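Local structure of phosphoribosyltransferase (Thermus thermophilus, 1WD5) at residues A[86-89]-A[90-94]; A[98-101]-A[102-105]; A[157-160]-A[161-164]. The protein probably acts as a type I phosphoribosyltransferase, moving a phosphoribosyl group from an activated ribose donor, although its function has not been established. One frame throughout, in Å; residues are numbered along the deposited sequence.

How the contacts relate
Followed from the N terminus, the three contacts come in series, none nesting in or crossing another. Each is a local turn of continuous chain rather than a bridge closing a long loop. Contact 1 (86-94) starts helix 88-112, and contact 2 (98-105) lies further along the same helix, their centres about 18 Å apart. This helix packs on the sheet at strands 66-71 and 76-78 near its start and at strand 48-59 further on. Contact 3 (157-164), across the chain's centre from contact 2, starts helix 160-167, which connects parallel strands 150-155 and 171-174. Contacts 1 and 3 thus share a helix-capping role, whereas contact 2 opens a helix to water.

Contact 1 of 3, residues A[86-89]-A[90-94]; sequences ADQS and YLERE
Q88 and E92, one helical turn apart, meet through their side-chain ends. In E92, CB lies 3.6 Å from the carbonyl O of S89, CG packs 3.3 Å from Q88 O, and CD lies 3.7 Å from Q88 NE2. The bend at chi2 turns the carboxylate back toward the start of the helix, where OE2 accepts from Q88 NE2 at 2.7 Å. The acceptor sits nearly in the amide plane and offers its anti lone pair, but the hydrogen bond is bent, its N-H...O angle 140°. Q88 reaches it because its CG stands anti to the backbone N (chi1 -171°) before chi2 folds the chain. With an alanine in place of Q88, the E92 carboxylate would probably lose its amide partner and be freer to turn.

On another side of the turn, a water accepts from R93 NH1 at 2.8 Å and lies 2.6 Å from S89 OG, joining two exposed polar groups. A86 CB touches Y90 CD2 at 3.7 Å and more loosely L91 CD2 at 4.3 Å. L91, apolar and buried, continues onto L67, L78 and L83, while the Y90 hydroxyl bonds to G58 O.

D87, whose short carboxylate suits an N-cap, accepts through OD2 from Y90 N and, weakly, from S89 N, though the modelled place of OD2 is less sure. Together with the A86-L91 contact, a modest hydrophobic staple, it forms the N-terminal cap of helix 88-112.

Contact 2 of 3, residues A[98-101]-A[102-105]; sequences QRDV and LRKR
The backbone begins helical, L102 N reaching Q98 O and, weakly, R99 O, and R103 N bonding R99 O at 2.9 Å, but then opens: D100 O stands 4.7 Å from K104 N and V101 O 5.3 Å from R105 N. A water fills each gap. One donates to D100 O and accepts from K104 N at 2.8 Å; another links V101 O and R105 N in the same manner, 2.9 Å from each. Two further waters lead from V101 O to R105 NH1, so this one carbonyl receives three water bonds. The long flexible side chain of R105 suits it to reach back over the opened turn, and its NE forms a salt bridge with D196.

D100 and R103 run side by side and form an i to i+3 salt bridge. R103 extends from the backbone and then bends at chi3 (45°), bringing its guanidinium edge to D100 OD1. Both terminal nitrogens turn to this single oxygen; the carboxylate and guanidinium planes stand 75° apart. NH2 donates to OD1, though the modelled 2.4 Å is doubtfully short, and NH1 is a weak second donor at 3.3 Å.

L102 points elsewhere: its CG, anti to the backbone N (chi1 -173°), sends the apolar branches onto L53 and R55 of strand 48-59. The arrangement is a water-inserted helical turn, wet outside and packed on the sheet beneath.

Contact 3 of 3, residues A[157-160]-A[161-164]; sequences VASP and EAVE
E161 OE1 points down onto one face of the P160 ring, near its centre, 2.9 Å from P160 CD and 3.0 Å from P160 CB, tight for an oxygen against C-H groups and without a hydrogen bond, since the proline N has no hydrogen. OE2 stands farther from the ring, 3.8 Å from S159 CB. A bend at chi2 (73°) folds E161 back over the ring. An acidic residue suits this first turn, where its charge would probably interact favourably with the positive N-terminal end of the helix dipole.

S159 is the N-cap. Its OG, lying between the backbone N and the carbonyl carbon (chi1 70°), accepts from A162 N at 3.0 Å in a nearly straight bond (163°), and also bonds to A131 O, so two bonds hold the buried hydroxyl. P160 follows well, since proline has no N-H to leave unpaired at the first helical position. Regular helix bonding starts at once, with V163 N on S159 O at 3.1 Å and E164 N on P160 O.

A158 CB meets V163 CG2 at 3.8 Å, a small hydrophobic staple.

This cap turns the chain after strand 150-155 into helix 160-167, which leads to the parallel strand 171-174. The run into the cap is held by backbone bonds of V157 and S159 to V130, in the loop after strand 122-126, and of A158 to S176, after strand 171-174.

Contact 1 of 3, residues A[86-89]-A[90-94]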
# COMPACT_ATOMS: atom_id res chain seq x y z
N ALA A 86 -18.65 15.62 7.26
CA ALA A 86 -18.06 16.16 8.48
C ALA A 86 -17.63 17.60 8.29
O ALA A 86 -17.49 18.07 7.16
CB ALA A 86 -16.86 15.31 8.89
N ASP A 87 -17.41 18.29 9.40
CA ASP A 87 -16.97 19.67 9.37
C ASP A 87 -15.44 19.66 9.35
O ASP A 87 -14.82 18.65 9.70
CB ASP A 87 -17.46 20.43 10.60
CG ASP A 87 -16.77 19.98 11.86
OD1 ASP A 87 -17.11 18.91 12.40
OD2 ASP A 87 -15.86 20.71 12.31
N GLN A 88 -14.84 20.78 8.96
CA GLN A 88 -13.39 20.86 8.88
C GLN A 88 -12.67 20.60 10.21
O GLN A 88 -11.64 19.93 10.23
CB GLN A 88 -12.97 22.23 8.33
CG GLN A 88 -11.49 22.36 8.00
CD GLN A 88 -11.06 21.48 6.84
OE1 GLN A 88 -11.77 21.36 5.84
NE2 GLN A 88 -9.89 20.86 6.97
N SER A 89 -13.21 21.12 11.31
CA SER A 89 -12.56 20.92 12.60
C SER A 89 -12.46 19.44 12.98
O SER A 89 -11.45 19.01 13.54
CB SER A 89 -13.30 21.69 13.70
OG SER A 89 -14.48 21.03 14.09
N TYR A 90 -13.49 18.65 12.67
CA TYR A 90 -13.44 17.22 12.97
C TYR A 90 -12.31 16.60 12.15
O TYR A 90 -11.47 15.87 12.66
CB TYR A 90 -14.74 16.51 12.60
CG TYR A 90 -14.58 15.01 12.56
CD1 TYR A 90 -14.65 14.24 13.73
CD2 TYR A 90 -14.27 14.36 11.37
CE1 TYR A 90 -14.41 12.86 13.70
CE2 TYR A 90 -14.03 12.99 11.33
CZ TYR A 90 -14.10 12.25 12.49
OH TYR A 90 -13.84 10.90 12.44
N LEU A 91 -12.32 16.90 10.85
CA LEU A 91 -11.31 16.38 9.95
C LEU A 91 -9.90 16.69 10.47
O LEU A 91 -9.00 15.86 10.36
CB LEU A 91 -11.49 16.98 8.55
CG LEU A 91 -12.77 16.57 7.80
CD1 LEU A 91 -12.85 17.32 6.49
CD2 LEU A 91 -12.79 15.06 7.56
N GLU A 92 -9.72 17.88 11.04
CA GLU A 92 -8.42 18.26 11.57
C GLU A 92 -8.08 17.46 12.83
O GLU A 92 -6.93 17.11 13.05
CB GLU A 92 -8.39 19.76 11.90
CG GLU A 92 -8.46 20.69 10.70
CD GLU A 92 -7.35 20.44 9.68
OE1 GLU A 92 -6.23 20.10 10.10
OE2 GLU A 92 -7.61 20.61 8.47
N ARG A 93 -9.09 17.18 13.66
CA ARG A 93 -8.88 16.41 14.88
C ARG A 93 -8.53 14.97 14.52
O ARG A 93 -7.58 14.40 15.07
CB ARG A 93 -10.12 16.42 15.78
CG ARG A 93 -10.47 17.78 16.40
CD ARG A 93 -11.43 17.62 17.58
NE ARG A 93 -12.73 17.06 17.20
CZ ARG A 93 -13.73 17.77 16.68
NH1 ARG A 93 -13.59 19.08 16.49
NH2 ARG A 93 -14.86 17.18 16.33
N GLU A 94 -9.30 14.38 13.61
CA GLU A 94 -9.06 13.01 13.19
C GLU A 94 -7.68 12.88 12.53
O GLU A 94 -6.95 11.93 12.79
CB GLU A 94 -10.15 12.55 12.22
CG GLU A 94 -9.86 11.21 11.51
CD GLU A 94 -10.07 9.99 12.39
OE1 GLU A 94 -10.26 10.14 13.62
OE2 GLU A 94 -10.03 8.86 11.85
O HOH W 1 -16.18 19.74 15.57

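Contact 2 of 3, residues A[98-101]-A[102-105]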
# COMPACT_ATOMS: atom_id res chain seq x y z
N GLN A 98 -4.42 10.38 13.58
CA GLN A 98 -3.79 9.44 12.65
C GLN A 98 -2.30 9.75 12.47
O GLN A 98 -1.50 8.84 12.26
CB GLN A 98 -4.49 9.46 11.29
CG GLN A 98 -5.97 9.04 11.34
CD GLN A 98 -6.19 7.68 11.98
OE1 GLN A 98 -5.35 6.78 11.88
NE2 GLN A 98 -7.32 7.53 12.65
N ARG A 99 -1.92 11.02 12.55
CA ARG A 99 -0.51 11.37 12.41
C ARG A 99 0.27 10.75 13.56
O ARG A 99 1.39 10.27 13.38
CB ARG A 99 -0.31 12.89 12.43
CG ARG A 99 -0.89 13.63 11.23
CD ARG A 99 -0.33 15.05 11.15
NE ARG A 99 -0.88 15.77 10.01
CZ ARG A 99 -1.99 16.51 10.05
NH1 ARG A 99 -2.67 16.63 11.18
NH2 ARG A 99 -2.43 17.10 8.94
N ASP A 100 -0.32 10.74 14.75
CA ASP A 100 0.33 10.16 15.93
C ASP A 100 0.59 8.67 15.76
O ASP A 100 1.62 8.16 16.20
CB ASP A 100 -0.52 10.37 17.18
CG ASP A 100 -0.71 11.82 17.53
OD1 ASP A 100 0.23 12.62 17.33
OD2 ASP A 100 -1.81 12.17 18.02
N VAL A 101 -0.36 7.97 15.15
CA VAL A 101 -0.24 6.53 14.93
C VAL A 101 0.87 6.18 13.95
O VAL A 101 1.47 5.10 14.01
CB VAL A 101 -1.56 5.94 14.37
CG1 VAL A 101 -1.39 4.45 14.09
CG2 VAL A 101 -2.69 6.18 15.34
N LEU A 102 1.16 7.12 13.07
CA LEU A 102 2.15 6.94 12.02
C LEU A 102 3.56 7.46 12.33
O LEU A 102 4.54 6.92 11.84
CB LEU A 102 1.63 7.62 10.76
CG LEU A 102 2.35 7.48 9.42
CD1 LEU A 102 2.23 6.06 8.92
CD2 LEU A 102 1.72 8.45 8.42
N ARG A 103 3.65 8.50 13.16
CA ARG A 103 4.92 9.14 13.45
C ARG A 103 6.16 8.33 13.84
O ARG A 103 7.16 8.37 13.13
CB ARG A 103 4.71 10.26 14.49
CG ARG A 103 5.96 11.10 14.74
CD ARG A 103 5.63 12.42 15.42
NE ARG A 103 4.69 12.22 16.52
CZ ARG A 103 3.41 12.56 16.50
NH1 ARG A 103 2.87 13.13 15.42
NH2 ARG A 103 2.65 12.31 17.55
N LYS A 104 6.10 7.59 14.94
CA LYS A 104 7.28 6.83 15.36
C LYS A 104 7.73 5.79 14.35
O LYS A 104 8.93 5.66 14.10
CB LYS A 104 7.02 6.17 16.71
CG LYS A 104 6.90 7.15 17.86
CD LYS A 104 6.71 6.43 19.18
CE LYS A 104 6.54 7.41 20.34
NZ LYS A 104 6.26 6.69 21.62
N ARG A 105 6.79 5.06 13.76
CA ARG A 105 7.15 4.04 12.79
C ARG A 105 7.82 4.66 11.57
O ARG A 105 8.81 4.13 11.06
CB ARG A 105 5.91 3.24 12.38
CG ARG A 105 6.18 2.19 11.31
CD ARG A 105 5.07 1.14 11.22
NE ARG A 105 5.10 0.22 12.35
CZ ARG A 105 4.38 0.37 13.47
NH1 ARG A 105 3.57 1.41 13.61
NH2 ARG A 105 4.49 -0.52 14.44
O HOH W 2 4.06 7.44 16.78
O HOH W 3 4.21 4.56 14.90
O HOH W 4 1.37 2.59 15.59
O HOH W 5 1.90 3.09 11.76

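Contact 3 of 3, residues A[157-160]-A[161-164]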
# COMPACT_ATOMS: atom_id res chain seq x y z
N VAL A 157 -3.69 -11.73 -3.82
CA VAL A 157 -5.08 -12.15 -3.67
C VAL A 157 -5.97 -11.02 -3.17
O VAL A 157 -5.53 -10.19 -2.38
CB VAL A 157 -5.20 -13.35 -2.70
CG1 VAL A 157 -4.83 -12.91 -1.29
CG2 VAL A 157 -6.62 -13.90 -2.73
N ALA A 158 -7.21 -10.98 -3.64
CA ALA A 158 -8.14 -9.93 -3.24
C ALA A 158 -9.60 -10.38 -3.27
O ALA A 158 -9.96 -11.30 -4.00
CB ALA A 158 -7.96 -8.71 -4.14
N SER A 159 -10.44 -9.71 -2.48
CA SER A 159 -11.85 -10.04 -2.45
C SER A 159 -12.51 -9.31 -3.61
O SER A 159 -12.01 -8.29 -4.07
CB SER A 159 -12.49 -9.57 -1.15
OG SER A 159 -12.57 -8.15 -1.12
N PRO A 160 -13.64 -9.83 -4.11
CA PRO A 160 -14.33 -9.17 -5.22
C PRO A 160 -14.63 -7.70 -4.89
O PRO A 160 -14.43 -6.81 -5.71
CB PRO A 160 -15.60 -9.99 -5.37
CG PRO A 160 -15.14 -11.37 -5.00
CD PRO A 160 -14.30 -11.11 -3.77
N GLU A 161 -15.08 -7.47 -3.66
CA GLU A 161 -15.42 -6.13 -3.20
C GLU A 161 -14.23 -5.18 -3.27
O GLU A 161 -14.34 -4.08 -3.80
CB GLU A 161 -15.92 -6.19 -1.75
CG GLU A 161 -16.98 -7.24 -1.46
CD GLU A 161 -16.42 -8.66 -1.44
OE1 GLU A 161 -16.21 -9.25 -2.52
OE2 GLU A 161 -16.19 -9.20 -0.33
N ALA A 162 -13.10 -5.62 -2.73
CA ALA A 162 -11.89 -4.81 -2.73
C ALA A 162 -11.47 -4.44 -4.15
O ALA A 162 -11.12 -3.29 -4.44
CB ALA A 162 -10.76 -5.56 -2.04
N VAL A 163 -11.52 -5.41 -5.05
CA VAL A 163 -11.14 -5.17 -6.44
C VAL A 163 -11.97 -4.06 -7.06
O VAL A 163 -11.44 -3.15 -7.68
CB VAL A 163 -11.30 -6.45 -7.29
CG1 VAL A 163 -11.05 -6.14 -8.76
CG2 VAL A 163 -10.31 -7.51 -6.81
N GLU A 164 -13.29 -4.13 -6.88
CA GLU A 164 -14.16 -3.11 -7.44
C GLU A 164 -13.82 -1.72 -6.91
O GLU A 164 -13.77 -0.75 -7.67
CB GLU A 164 -15.63 -3.43 -7.13
CG GLU A 164 -16.61 -2.76 -8.08
CD GLU A 164 -18.05 -3.12 -7.79
OE1 GLU A 164 -18.63 -2.57 -6.83
OE2 GLU A 164 -18.60 -3.98 -8.52